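PDB 6VT2: adhesin from Streptococcus sanguinis SK1 = NCTC 7863, which binds sialylated host glycans through two tandem Siglec-like modules, probably letting the bacterium adhere to sialoglycan-bearing host surfaces. Local coordinates for residues A[145-150]-A[172-177]; A[199-204]-A[307-312]; A[205-210]-A[226-231]; A[236-241]-A[299-304]. One frame throughout, in Å; residues are numbered along the deposited sequence.

Contact 1 (A[145-150]-A[172-177]); sequences NSLTQT and YSVSEN
Leu147 meets the turn at Glu176 and Asn177 with both its backbone and its side chain. Its amide N gives a hydrogen bond to Glu176 O at 2.8 Å, nearly straight at 164° and tilted modestly from the plane of that carbonyl. This is the one hydrogen bond between 145-150 and 172-177, and the leucine side chain folds back over the same carbonyl: CD1 comes within 3.3 Å of Glu176 O and lies 3.7 Å from Asn177 C. The other branch, Leu147 CD2, touches Val174 CG1 at 3.8 Å, the two side chains crossing at about a right angle, and it is CG1, set anti to the valine's backbone N (chi1 -179°), that does the touching. Asn145 and Ser146 add mostly backbone surface beside Glu176 O, with Asn145 CA 4.5 Å from Asn177 CB.

A second shell shapes the turn that presents this carbonyl. Ser175 OG takes a long, weak bond of 3.4 Å from Asn177 N and also accepts from the amide of Thr179, while Asn177 OD1 is bonded to Thr179 OG1. Thr148 is the N-cap of helix 149-162, its side chain capping a backbone N, while its amide N bonds to Asp151 OD2. The contact thus joins the approach to that helix to the end of strand 171-174, within the atypical Rib domain; Val174 packs on Lys152 and Ile156 of the helix and on Val180 of strand 180-183.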
loop_
_atom_site.group_PDB
_atom_site.type_symbol
_atom_site.label_atom_id
_atom_site.label_comp_id
_atom_site.label_asym_id
_atom_site.label_seq_id
_atom_site.Cartn_x
_atom_site.Cartn_y
_atom_site.Cartn_z
ATOM N N ASN A 145 19.910 16.682 -9.614
ATOM C CA ASN A 145 20.943 16.788 -10.644
ATOM C C ASN A 145 22.077 15.815 -10.407
ATOM O O ASN A 145 22.997 15.737 -11.226
ATOM C CB ASN A 145 21.500 18.232 -10.682
ATOM C CG ASN A 145 22.643 18.415 -11.653
ATOM O OD1 ASN A 145 23.809 18.626 -11.260
ATOM N ND2 ASN A 145 22.317 18.360 -12.935
ATOM N N SER A 146 22.057 15.064 -9.298
ATOM C CA SER A 146 23.144 14.110 -9.029
ATOM C C SER A 146 22.574 13.018 -8.129
ATOM O O SER A 146 22.716 13.036 -6.893
ATOM C CB SER A 146 24.362 14.774 -8.376
ATOM O OG SER A 146 25.296 13.769 -8.071
ATOM N N LEU A 147 21.890 12.074 -8.757
ATOM C CA LEU A 147 21.239 10.995 -8.019
ATOM C C LEU A 147 22.278 10.060 -7.427
ATOM O O LEU A 147 23.265 9.809 -8.050
ATOM C CB LEU A 147 20.323 10.196 -8.943
ATOM C CG LEU A 147 18.893 10.671 -9.019
ATOM C CD1 LEU A 147 18.777 12.081 -9.528
ATOM C CD2 LEU A 147 18.074 9.704 -9.845
ATOM N N THR A 148 22.023 9.559 -6.241
ATOM C CA THR A 148 22.851 8.504 -5.662
ATOM C C THR A 148 22.409 7.171 -6.261
ATOM O O THR A 148 21.354 7.082 -6.859
ATOM C CB THR A 148 22.708 8.532 -4.151
ATOM O OG1 THR A 148 21.405 8.093 -3.808
ATOM C CG2 THR A 148 22.943 9.915 -3.597
ATOM N N GLN A 149 23.249 6.172 -6.142
ATOM C CA GLN A 149 22.879 4.828 -6.578
ATOM C C GLN A 149 21.581 4.442 -5.880
ATOM O O GLN A 149 20.744 3.853 -6.523
ATOM C CB GLN A 149 23.982 3.840 -6.248
ATOM C CG GLN A 149 23.688 2.485 -6.826
ATOM C CD GLN A 149 23.448 2.566 -8.312
ATOM O OE1 GLN A 149 22.462 2.067 -8.817
ATOM N NE2 GLN A 149 24.407 3.127 -9.005
ATOM N N THR A 150 21.412 4.803 -4.617
ATOM C CA THR A 150 20.191 4.499 -3.894
ATOM C C THR A 150 19.006 5.205 -4.529
ATOM O O THR A 150 17.915 4.632 -4.642
ATOM C CB THR A 150 20.352 4.919 -2.425
ATOM O OG1 THR A 150 21.421 4.168 -1.820
ATOM C CG2 THR A 150 19.067 4.712 -1.633
ATOM N N TYR A 172 16.581 -1.390 -17.374
ATOM C CA TYR A 172 16.326 -0.011 -16.955
ATOM C C TYR A 172 17.649 0.664 -16.628
ATOM O O TYR A 172 18.418 0.032 -15.974
ATOM C CB TYR A 172 15.463 -0.040 -15.714
ATOM C CG TYR A 172 14.137 -0.682 -15.963
ATOM C CD1 TYR A 172 13.961 -2.045 -15.865
ATOM C CD2 TYR A 172 13.062 0.063 -16.368
ATOM C CE1 TYR A 172 12.737 -2.637 -16.076
ATOM C CE2 TYR A 172 11.851 -0.526 -16.658
ATOM C CZ TYR A 172 11.670 -1.879 -16.490
ATOM O OH TYR A 172 10.458 -2.432 -16.753
ATOM N N SER A 173 17.860 1.876 -17.104
ATOM C CA SER A 173 19.043 2.679 -16.788
ATOM C C SER A 173 18.532 4.026 -16.272
ATOM O O SER A 173 17.639 4.513 -16.827
ATOM C CB SER A 173 19.884 2.826 -17.972
ATOM O OG SER A 173 21.040 3.571 -17.719
ATOM N N VAL A 174 19.109 4.562 -15.210
ATOM C CA VAL A 174 18.740 5.875 -14.699
ATOM C C VAL A 174 19.964 6.763 -14.796
ATOM O O VAL A 174 21.047 6.392 -14.335
ATOM C CB VAL A 174 18.250 5.805 -13.246
ATOM C CG1 VAL A 174 17.839 7.207 -12.754
ATOM C CG2 VAL A 174 17.154 4.827 -13.115
ATOM N N SER A 175 19.792 7.930 -15.374
ATOM C CA SER A 175 20.913 8.835 -15.536
ATOM C C SER A 175 21.140 9.626 -14.255
ATOM O O SER A 175 20.398 9.497 -13.269
ATOM C CB SER A 175 20.665 9.812 -16.673
ATOM O OG SER A 175 19.707 10.789 -16.294
ATOM N N GLU A 176 22.141 10.511 -14.319
ATOM C CA GLU A 176 22.518 11.312 -13.165
ATOM C C GLU A 176 21.394 12.204 -12.670
ATOM O O GLU A 176 21.412 12.580 -11.491
ATOM C CB GLU A 176 23.750 12.158 -13.521
ATOM C CG GLU A 176 24.999 11.337 -13.847
ATOM C CD GLU A 176 24.990 10.729 -15.261
ATOM O OE1 GLU A 176 23.954 10.792 -15.956
ATOM O OE2 GLU A 176 26.032 10.185 -15.677
ATOM N N ASN A 177 20.440 12.563 -13.529
ATOM C CA ASN A 177 19.335 13.448 -13.187
ATOM C C ASN A 177 17.994 12.732 -13.135
ATOM O O ASN A 177 16.940 13.390 -13.089
ATOM C CB ASN A 177 19.274 14.627 -14.160
ATOM C CG ASN A 177 18.786 14.235 -15.529
ATOM O OD1 ASN A 177 18.644 13.074 -15.827
ATOM N ND2 ASN A 177 18.485 15.211 -16.344
#

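Contact 2 (A[199-204]-A[307-312]). With CA (calcium ion), chain J.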
loop_
_atom_site.group_PDB
_atom_site.type_symbol
_atom_site.label_atom_id
_atom_site.label_comp_id
_atom_site.label_asym_id
_atom_site.label_seq_id
_atom_site.Cartn_x
_atom_site.Cartn_y
_atom_site.Cartn_z
ATOM N N ASP A 199 12.184 14.627 -7.990
ATOM C CA ASP A 199 12.143 16.071 -7.650
ATOM C C ASP A 199 12.979 16.189 -6.375
ATOM O O ASP A 199 13.253 15.220 -5.691
ATOM C CB ASP A 199 10.739 16.718 -7.532
ATOM C CG ASP A 199 10.700 18.254 -7.672
ATOM O OD1 ASP A 199 11.814 18.844 -7.944
ATOM O OD2 ASP A 199 9.768 18.841 -7.307
ATOM N N THR A 200 13.373 17.406 -6.112
ATOM C CA THR A 200 14.117 17.714 -4.909
ATOM C C THR A 200 13.210 17.588 -3.711
ATOM O O THR A 200 12.092 18.110 -3.736
ATOM C CB THR A 200 14.640 19.131 -4.959
ATOM O OG1 THR A 200 15.181 19.369 -6.259
ATOM C CG2 THR A 200 15.743 19.310 -3.916
ATOM N N ASP A 201 13.694 16.904 -2.675
ATOM C CA ASP A 201 12.991 16.907 -1.393
ATOM C C ASP A 201 13.361 18.195 -0.700
ATOM O O ASP A 201 14.523 18.383 -0.337
ATOM C CB ASP A 201 13.348 15.715 -0.524
ATOM C CG ASP A 201 12.361 15.495 0.630
ATOM O OD1 ASP A 201 11.692 16.455 1.047
ATOM O OD2 ASP A 201 12.276 14.314 1.028
ATOM N N ARG A 202 12.372 19.042 -0.505
ATOM C CA ARG A 202 12.524 20.322 0.160
ATOM C C ARG A 202 11.650 20.470 1.389
ATOM O O ARG A 202 11.514 21.583 1.921
ATOM C CB ARG A 202 12.190 21.466 -0.805
ATOM C CG ARG A 202 12.995 21.446 -2.055
ATOM C CD ARG A 202 12.547 22.612 -2.982
ATOM N NE ARG A 202 11.187 22.419 -3.479
ATOM C CZ ARG A 202 10.147 23.210 -3.206
ATOM N NH1 ARG A 202 10.272 24.266 -2.404
ATOM N NH2 ARG A 202 8.965 22.925 -3.720
ATOM N N VAL A 203 11.040 19.399 1.848
ATOM C CA VAL A 203 10.103 19.458 2.964
ATOM C C VAL A 203 10.561 18.466 4.010
ATOM O O VAL A 203 10.696 17.276 3.716
ATOM C CB VAL A 203 8.681 19.139 2.497
ATOM C CG1 VAL A 203 7.725 19.404 3.678
ATOM C CG2 VAL A 203 8.318 20.030 1.318
ATOM N N ALA A 204 10.791 18.951 5.224
ATOM C CA ALA A 204 11.120 18.069 6.319
ATOM C C ALA A 204 9.912 17.260 6.773
ATOM O O ALA A 204 8.765 17.591 6.482
ATOM C CB ALA A 204 11.647 18.858 7.510
ATOM N N SER A 307 16.563 11.993 2.622
ATOM C CA SER A 307 17.394 13.006 1.980
ATOM C C SER A 307 18.208 13.807 2.978
ATOM O O SER A 307 18.989 14.656 2.566
ATOM C CB SER A 307 16.534 13.970 1.166
ATOM O OG SER A 307 15.909 13.310 0.114
ATOM N N GLY A 308 18.035 13.564 4.272
ATOM C CA GLY A 308 18.740 14.297 5.298
ATOM C C GLY A 308 18.061 15.544 5.827
ATOM O O GLY A 308 18.719 16.321 6.538
ATOM N N LEU A 309 16.812 15.811 5.438
ATOM C CA LEU A 309 16.106 16.971 5.969
ATOM C C LEU A 309 15.560 16.594 7.346
ATOM O O LEU A 309 14.844 15.596 7.476
ATOM C CB LEU A 309 14.949 17.423 5.103
ATOM C CG LEU A 309 15.269 18.000 3.724
ATOM C CD1 LEU A 309 13.980 18.415 3.086
ATOM C CD2 LEU A 309 16.270 19.088 3.797
ATOM N N THR A 310 15.889 17.393 8.347
ATOM C CA THR A 310 15.394 17.188 9.707
ATOM C C THR A 310 14.423 18.302 10.060
ATOM O O THR A 310 14.707 19.487 9.815
ATOM C CB THR A 310 16.546 17.155 10.687
ATOM O OG1 THR A 310 17.468 16.114 10.309
ATOM C CG2 THR A 310 16.051 16.897 12.103
ATOM N N SER A 311 13.265 17.915 10.594
ATOM C CA SER A 311 12.289 18.853 11.080
ATOM C C SER A 311 12.851 19.693 12.222
ATOM O O SER A 311 13.847 19.345 12.855
ATOM C CB SER A 311 11.069 18.113 11.590
ATOM O OG SER A 311 11.331 17.472 12.824
ATOM N N GLU A 312 12.220 20.841 12.439
ATOM C CA GLU A 312 12.457 21.578 13.657
ATOM C C GLU A 312 12.033 20.715 14.844
ATOM O O GLU A 312 11.299 19.735 14.703
ATOM C CB GLU A 312 11.681 22.884 13.650
ATOM C CG GLU A 312 12.117 23.803 12.527
ATOM C CD GLU A 312 11.648 25.256 12.764
ATOM O OE1 GLU A 312 10.956 25.538 13.797
ATOM O OE2 GLU A 312 12.021 26.116 11.932
HETATM CA CA CA J . 10.821 15.180 2.895
HETATM O O HOH W 1 13.603 12.139 0.672
#
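Van der Waals packing centres on Leu309, whose CD1 methyl lies against the backbone bend at 201-203, 3.3 Å from Val203 N and 3.5 Å from Asp201 O. Its CG stands anti to the carbonyl carbon (chi1 -67°), which carries the branch across toward the metal-binding loop. Further along, Ala204 CB sits 3.6 Å from Ser311 N and 4.3 Å from Leu309 CB.

Metal bonds come next. Asp201 grips the calcium ion with both carboxylate oxygens, OD1 at 2.4 Å and OD2 at 2.5 Å, and Val203 adds its carbonyl O at 2.2 Å. Asp230, Asn231 and Asp305 complete the protein part of the site. The ion joins the segment leading out of strand 198-200 to residues of the Siglec-like module, consistent with a site at the junction of the two modules. An Asx turn shapes the loop: Val203 N donates to Asp201 OD1 at 164°, which fixes the carboxylate beside the Val203 carbonyl.

No direct hydrogen bond joins 199-204 to 307-312, but water 1 bridges them, donating to Asp201 OD2 at 2.6 Å and hydrogen-bonded to Ser307 OG. Outside the pair, Asp305 OD1 accepts from Leu309 N, and Ser307 O accepts from Gln142 NE2 of the Rib domain.

Contact 3 (A[205-210]-A[226-231]). With CA (calcium ion), chain J.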
loop_
_atom_site.group_PDB
_atom_site.type_symbol
_atom_site.label_atom_id
_atom_site.label_comp_id
_atom_site.label_asym_id
_atom_site.label_seq_id
_atom_site.Cartn_x
_atom_site.Cartn_y
_atom_site.Cartn_z
ATOM N N PRO A 205 10.151 16.154 7.477
ATOM C CA PRO A 205 9.028 15.380 8.015
ATOM C C PRO A 205 8.154 16.214 8.940
ATOM O O PRO A 205 8.594 17.203 9.527
ATOM C CB PRO A 205 9.714 14.270 8.802
ATOM C CG PRO A 205 11.077 14.094 8.162
ATOM C CD PRO A 205 11.435 15.483 7.716
ATOM N N VAL A 206 6.923 15.739 9.087
ATOM C CA VAL A 206 5.886 16.383 9.854
ATOM C C VAL A 206 5.560 15.486 11.046
ATOM O O VAL A 206 5.338 14.273 10.883
ATOM C CB VAL A 206 4.622 16.616 9.024
ATOM C CG1 VAL A 206 3.507 17.144 9.927
ATOM C CG2 VAL A 206 4.899 17.558 7.900
ATOM N N PHE A 207 5.479 16.107 12.230
ATOM C CA PHE A 207 5.035 15.463 13.479
ATOM C C PHE A 207 3.559 15.770 13.608
ATOM O O PHE A 207 3.163 16.906 13.923
ATOM C CB PHE A 207 5.854 15.947 14.666
ATOM C CG PHE A 207 5.366 15.437 15.998
ATOM C CD1 PHE A 207 4.890 14.160 16.139
ATOM C CD2 PHE A 207 5.417 16.260 17.097
ATOM C CE1 PHE A 207 4.477 13.708 17.358
ATOM C CE2 PHE A 207 4.952 15.809 18.342
ATOM C CZ PHE A 207 4.507 14.550 18.458
ATOM N N VAL A 208 2.739 14.763 13.338
ATOM C CA VAL A 208 1.298 14.972 13.331
ATOM C C VAL A 208 0.770 15.423 14.696
ATOM O O VAL A 208 -0.192 16.194 14.786
ATOM C CB VAL A 208 0.630 13.670 12.876
ATOM C CG1 VAL A 208 -0.868 13.813 12.970
ATOM C CG2 VAL A 208 1.057 13.285 11.509
ATOM N N ASP A 209 1.356 14.935 15.781
ATOM C CA ASP A 209 0.844 15.189 17.117
ATOM C C ASP A 209 1.519 16.378 17.799
ATOM O O ASP A 209 1.505 16.490 19.027
ATOM C CB ASP A 209 0.972 13.879 17.905
ATOM C CG ASP A 209 0.115 12.784 17.317
ATOM O OD1 ASP A 209 -1.130 12.939 17.327
ATOM O OD2 ASP A 209 0.653 11.800 16.750
ATOM N N GLU A 210 2.105 17.288 17.021
ATOM C CA GLU A 210 2.705 18.470 17.595
ATOM C C GLU A 210 1.714 19.177 18.481
ATOM O O GLU A 210 0.572 19.393 18.076
ATOM C CB GLU A 210 3.170 19.394 16.469
ATOM C CG GLU A 210 3.793 20.624 17.016
ATOM C CD GLU A 210 4.256 21.615 15.924
ATOM O OE1 GLU A 210 4.061 21.325 14.717
ATOM O OE2 GLU A 210 4.825 22.627 16.319
ATOM N N LEU A 226 2.542 8.422 18.722
ATOM C CA LEU A 226 2.975 9.661 18.081
ATOM C C LEU A 226 3.065 9.355 16.590
ATOM O O LEU A 226 3.617 8.361 16.282
ATOM C CB LEU A 226 4.346 10.045 18.596
ATOM C CG LEU A 226 4.329 10.830 19.888
ATOM C CD1 LEU A 226 3.831 9.965 21.030
ATOM C CD2 LEU A 226 5.711 11.338 20.178
ATOM N N HIS A 227 2.655 10.299 15.750
ATOM C CA HIS A 227 2.613 9.840 14.303
ATOM C C HIS A 227 3.432 10.875 13.523
ATOM O O HIS A 227 3.347 12.005 13.834
ATOM C CB HIS A 227 1.156 9.804 13.822
ATOM C CG HIS A 227 0.235 8.897 14.567
ATOM N ND1 HIS A 227 -0.193 9.149 15.824
ATOM C CD2 HIS A 227 -0.399 7.788 14.228
ATOM C CE1 HIS A 227 -1.004 8.218 16.228
ATOM N NE2 HIS A 227 -1.133 7.371 15.272
ATOM N N PHE A 228 4.160 10.420 12.523
ATOM C CA PHE A 228 5.028 11.233 11.675
ATOM C C PHE A 228 4.797 10.841 10.227
ATOM O O PHE A 228 4.544 9.683 9.933
ATOM C CB PHE A 228 6.476 11.013 11.994
ATOM C CG PHE A 228 6.842 11.203 13.452
ATOM C CD1 PHE A 228 6.674 10.186 14.366
ATOM C CD2 PHE A 228 7.379 12.392 13.884
ATOM C CE1 PHE A 228 7.057 10.348 15.699
ATOM C CE2 PHE A 228 7.695 12.571 15.195
ATOM C CZ PHE A 228 7.545 11.583 16.107
ATOM N N TYR A 229 4.937 11.794 9.311
ATOM C CA TYR A 229 4.969 11.437 7.902
ATOM C C TYR A 229 5.915 12.378 7.185
ATOM O O TYR A 229 6.392 13.368 7.722
ATOM C CB TYR A 229 3.587 11.495 7.264
ATOM C CG TYR A 229 3.014 12.856 7.109
ATOM C CD1 TYR A 229 3.243 13.590 5.956
ATOM C CD2 TYR A 229 2.194 13.406 8.098
ATOM C CE1 TYR A 229 2.652 14.830 5.808
ATOM C CE2 TYR A 229 1.627 14.633 7.954
ATOM C CZ TYR A 229 1.858 15.342 6.818
ATOM O OH TYR A 229 1.295 16.595 6.717
ATOM N N ASP A 230 6.272 11.993 6.001
ATOM C CA ASP A 230 7.117 12.868 5.173
ATOM C C ASP A 230 6.500 12.889 3.783
ATOM O O ASP A 230 5.952 11.888 3.392
ATOM C CB ASP A 230 8.556 12.371 5.157
ATOM C CG ASP A 230 9.514 13.328 4.502
ATOM O OD1 ASP A 230 9.595 14.391 4.941
ATOM O OD2 ASP A 230 10.047 12.917 3.501
ATOM N N ASN A 231 6.763 13.925 2.994
ATOM C CA ASN A 231 6.293 14.013 1.590
ATOM C C ASN A 231 6.918 12.890 0.729
ATOM O O ASN A 231 6.296 12.464 -0.174
ATOM C CB ASN A 231 6.578 15.394 0.999
ATOM C CG ASN A 231 8.044 15.681 0.855
ATOM O OD1 ASN A 231 8.797 15.203 1.614
ATOM N ND2 ASN A 231 8.455 16.414 -0.151
HETATM CA CA CA J . 10.821 15.180 2.895
#
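Strand 206-207 is an edge strand of a four-stranded antiparallel sheet in the second Siglec-like module, paired with strand 222-229. Val206 and Tyr229 form the hydrogen-bonded pair, Val206 N reaching Tyr229 O at 2.8 Å and Tyr229 N returning to Val206 O. Val208 N then bonds to His227 O, within the type I turn from Phe207 to Glu210.

On one side of the sheet the Tyr229 ring turns a face to Val206, whose CB stands 3.9 Å from the ring centroid in a CH-pi contact. Tyr229 CG lies between its backbone N and carbonyl carbon (chi1 69°), folding the ring across toward the edge strand, and Val208 CG2 meets that ring in plane at its edge, 3.6 Å from CD2. Phe207 and Phe228, the non-hydrogen-bonded pair, share the other side. Their planes lie 24° apart with the rings well displaced, and Phe207 CD1 sits over a face of Phe228. This is the buried side of the sheet, facing strand 296-305, whose Val301 both phenylalanines reach. Leu226 CG lies at the edge of the Phe207 ring.

At the turn, Asp209 OD2 takes two bonds: His227 ND1 at 2.9 Å, in the imidazole plane and on the syn lone pair, and a weaker, bent one from His227 N. Asp209 OD1 makes a salt bridge with Arg212 NH1. At the far end, Asp230 binds the calcium ion through OD1 and OD2, and Asn231 through OD1 at 2.4 Å; Ser232 OG hydrogen-bonds to Asp230 OD2, and Pro205 packs CD against Asp230 OD1 at 3.5 Å.

Contact 4 (A[236-241]-A[299-304]); sequences TNVNFA and FKVRAT
One face of the Phe240 ring carries Val301 CG2, 3.8 Å from the ring centroid in a CH-pi contact displaced toward the rim; the ring also meets Phe260 edge to face. The same methyl touches Val238 CG1 at 3.6 Å. With Val301 CG1 between the backbone N and the carbonyl carbon (chi1 64°), CG2 is left anti to the N, between these two partners. The setting is an antiparallel pair at the border of the mixed sheet 213-217, 314-321, 296-305 and 235-239 of the second Siglec-like module.

Asn239 and Arg302 exchange two backbone bonds, Asn239 N reaching Arg302 O at 2.7 Å. At the other end, Thr304 N bonds to Asn237 O, while Thr236 N and, more weakly, Asn237 N both reach Thr304 O: a classic beta bulge. An Asx turn bends the chain after the strand, Ala241 N donating to Asn239 OD1.

Lys300, in the glycan pocket, touches the bound galactose and forms a salt bridge with Asp243. Waters also bridge the pair: water 3 donates to both Asn239 O and Lys300 O, and Thr304 OG1, hydrogen-bonded to Thr310 OG1, also binds water 2, which donates to Asn237 OD1 at 2.8 Å.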
loop_
_atom_site.group_PDB
_atom_site.type_symbol
_atom_site.label_atom_id
_atom_site.label_comp_id
_atom_site.label_asym_id
_atom_site.label_seq_id
_atom_site.Cartn_x
_atom_site.Cartn_y
_atom_site.Cartn_z
ATOM N N THR A 236 13.683 8.231 8.211
ATOM C CA THR A 236 14.829 7.434 8.596
ATOM C C THR A 236 15.167 7.562 10.061
ATOM O O THR A 236 15.825 6.668 10.593
ATOM C CB THR A 236 16.072 7.800 7.788
ATOM O OG1 THR A 236 16.472 9.157 8.018
ATOM C CG2 THR A 236 15.759 7.593 6.311
ATOM N N ASN A 237 14.750 8.631 10.747
ATOM C CA ASN A 237 15.140 8.780 12.134
ATOM C C ASN A 237 14.113 9.629 12.830
ATOM O O ASN A 237 13.678 10.624 12.254
ATOM C CB ASN A 237 16.507 9.435 12.251
ATOM C CG ASN A 237 16.892 9.702 13.674
ATOM O OD1 ASN A 237 16.656 10.791 14.201
ATOM N ND2 ASN A 237 17.462 8.706 14.318
ATOM N N VAL A 238 13.799 9.266 14.084
ATOM C CA VAL A 238 13.019 10.070 15.018
ATOM C C VAL A 238 13.889 10.291 16.235
ATOM O O VAL A 238 14.432 9.329 16.804
ATOM C CB VAL A 238 11.696 9.388 15.372
ATOM C CG1 VAL A 238 10.981 10.156 16.462
ATOM C CG2 VAL A 238 10.872 9.201 14.146
ATOM N N ASN A 239 14.068 11.550 16.594
ATOM C CA ASN A 239 15.059 11.927 17.585
ATOM C C ASN A 239 14.404 12.758 18.671
ATOM O O ASN A 239 13.977 13.889 18.431
ATOM C CB ASN A 239 16.165 12.741 16.937
ATOM C CG ASN A 239 17.277 13.080 17.892
ATOM O OD1 ASN A 239 17.303 12.611 19.034
ATOM N ND2 ASN A 239 18.251 13.881 17.415
ATOM N N PHE A 240 14.319 12.181 19.867
ATOM C CA PHE A 240 13.767 12.841 21.049
ATOM C C PHE A 240 14.835 13.529 21.864
ATOM O O PHE A 240 14.520 14.155 22.867
ATOM C CB PHE A 240 13.031 11.822 21.943
ATOM C CG PHE A 240 11.839 11.231 21.314
ATOM C CD1 PHE A 240 10.626 11.837 21.431
ATOM C CD2 PHE A 240 11.938 10.060 20.581
ATOM C CE1 PHE A 240 9.537 11.339 20.896
ATOM C CE2 PHE A 240 10.872 9.524 19.968
ATOM C CZ PHE A 240 9.619 10.137 20.113
ATOM N N ALA A 241 16.079 13.487 21.432
ATOM C CA ALA A 241 17.190 13.975 22.227
ATOM C C ALA A 241 18.088 14.887 21.415
ATOM O O ALA A 241 19.308 14.834 21.536
ATOM C CB ALA A 241 17.983 12.806 22.795
ATOM N N PHE A 299 8.456 17.433 25.900
ATOM C CA PHE A 299 9.416 16.803 25.024
ATOM C C PHE A 299 9.588 17.625 23.766
ATOM O O PHE A 299 8.694 18.364 23.356
ATOM C CB PHE A 299 8.945 15.399 24.623
ATOM C CG PHE A 299 8.780 14.468 25.767
ATOM C CD1 PHE A 299 7.575 14.396 26.445
ATOM C CD2 PHE A 299 9.799 13.660 26.168
ATOM C CE1 PHE A 299 7.410 13.576 27.511
ATOM C CE2 PHE A 299 9.615 12.770 27.204
ATOM C CZ PHE A 299 8.421 12.746 27.896
ATOM N N LYS A 300 10.711 17.386 23.104
ATOM C CA LYS A 300 10.972 17.943 21.790
ATOM C C LYS A 300 11.393 16.770 20.928
ATOM O O LYS A 300 12.304 16.008 21.284
ATOM C CB LYS A 300 12.074 19.023 21.877
ATOM C CG LYS A 300 11.644 20.232 22.745
ATOM C CD LYS A 300 12.395 21.494 22.396
ATOM C CE LYS A 300 13.877 21.419 22.768
ATOM N NZ LYS A 300 14.687 22.461 22.048
ATOM N N VAL A 301 10.775 16.651 19.779
ATOM C CA VAL A 301 11.053 15.560 18.858
ATOM C C VAL A 301 11.368 16.163 17.494
ATOM O O VAL A 301 10.770 17.159 17.082
ATOM C CB VAL A 301 9.886 14.551 18.812
ATOM C CG1 VAL A 301 8.623 15.179 18.262
ATOM C CG2 VAL A 301 10.322 13.359 18.077
ATOM N N ARG A 302 12.287 15.551 16.814
ATOM C CA ARG A 302 12.623 15.844 15.429
ATOM C C ARG A 302 12.579 14.553 14.609
ATOM O O ARG A 302 12.757 13.448 15.139
ATOM C CB ARG A 302 14.030 16.395 15.317
ATOM C CG ARG A 302 14.293 17.660 16.029
ATOM C CD ARG A 302 15.800 18.001 15.988
ATOM N NE ARG A 302 16.081 19.247 16.700
ATOM C CZ ARG A 302 16.104 20.443 16.106
ATOM N NH1 ARG A 302 15.875 20.542 14.788
ATOM N NH2 ARG A 302 16.370 21.504 16.806
ATOM N N ALA A 303 12.330 14.658 13.318
ATOM C CA ALA A 303 12.325 13.492 12.442
ATOM C C ALA A 303 13.098 13.892 11.190
ATOM O O ALA A 303 13.064 15.045 10.767
ATOM C CB ALA A 303 10.930 13.001 12.105
ATOM N N THR A 304 13.822 12.930 10.642
ATOM C CA THR A 304 14.656 13.148 9.477
ATOM C C THR A 304 14.233 12.209 8.362
ATOM O O THR A 304 13.909 11.048 8.611
ATOM C CB THR A 304 16.108 12.890 9.852
ATOM O OG1 THR A 304 16.523 13.768 10.873
ATOM C CG2 THR A 304 17.040 13.151 8.628
HETATM O O HOH W 2 15.682 13.339 13.419
HETATM O O HOH W 3 14.721 16.145 19.951
HETATM O O HOH W 4 12.534 15.293 24.380
#

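Overall arrangement
From the N terminus, contact 1 comes first: it closes a short loop around helix 149-162 inside the atypical Rib domain. Contact 2 then opens at 199-204 and spans about a hundred residues to 307-312, a loop that encloses contacts 3 and 4. Within it, contact 3 closes a short excursion at 205-231, and contact 4 follows in series, bringing 236-241 to 299-304, with helix 244-255 in the intervening chain. Contacts 2 and 3 share a calcium ion. Contacts 3 and 4 meet in the module interior, where Phe228 touches Val238, and Ser311 of contact 2 bonds to Ala303 of contact 4, tying the domain junction to the sheet that reaches the glycan pocket.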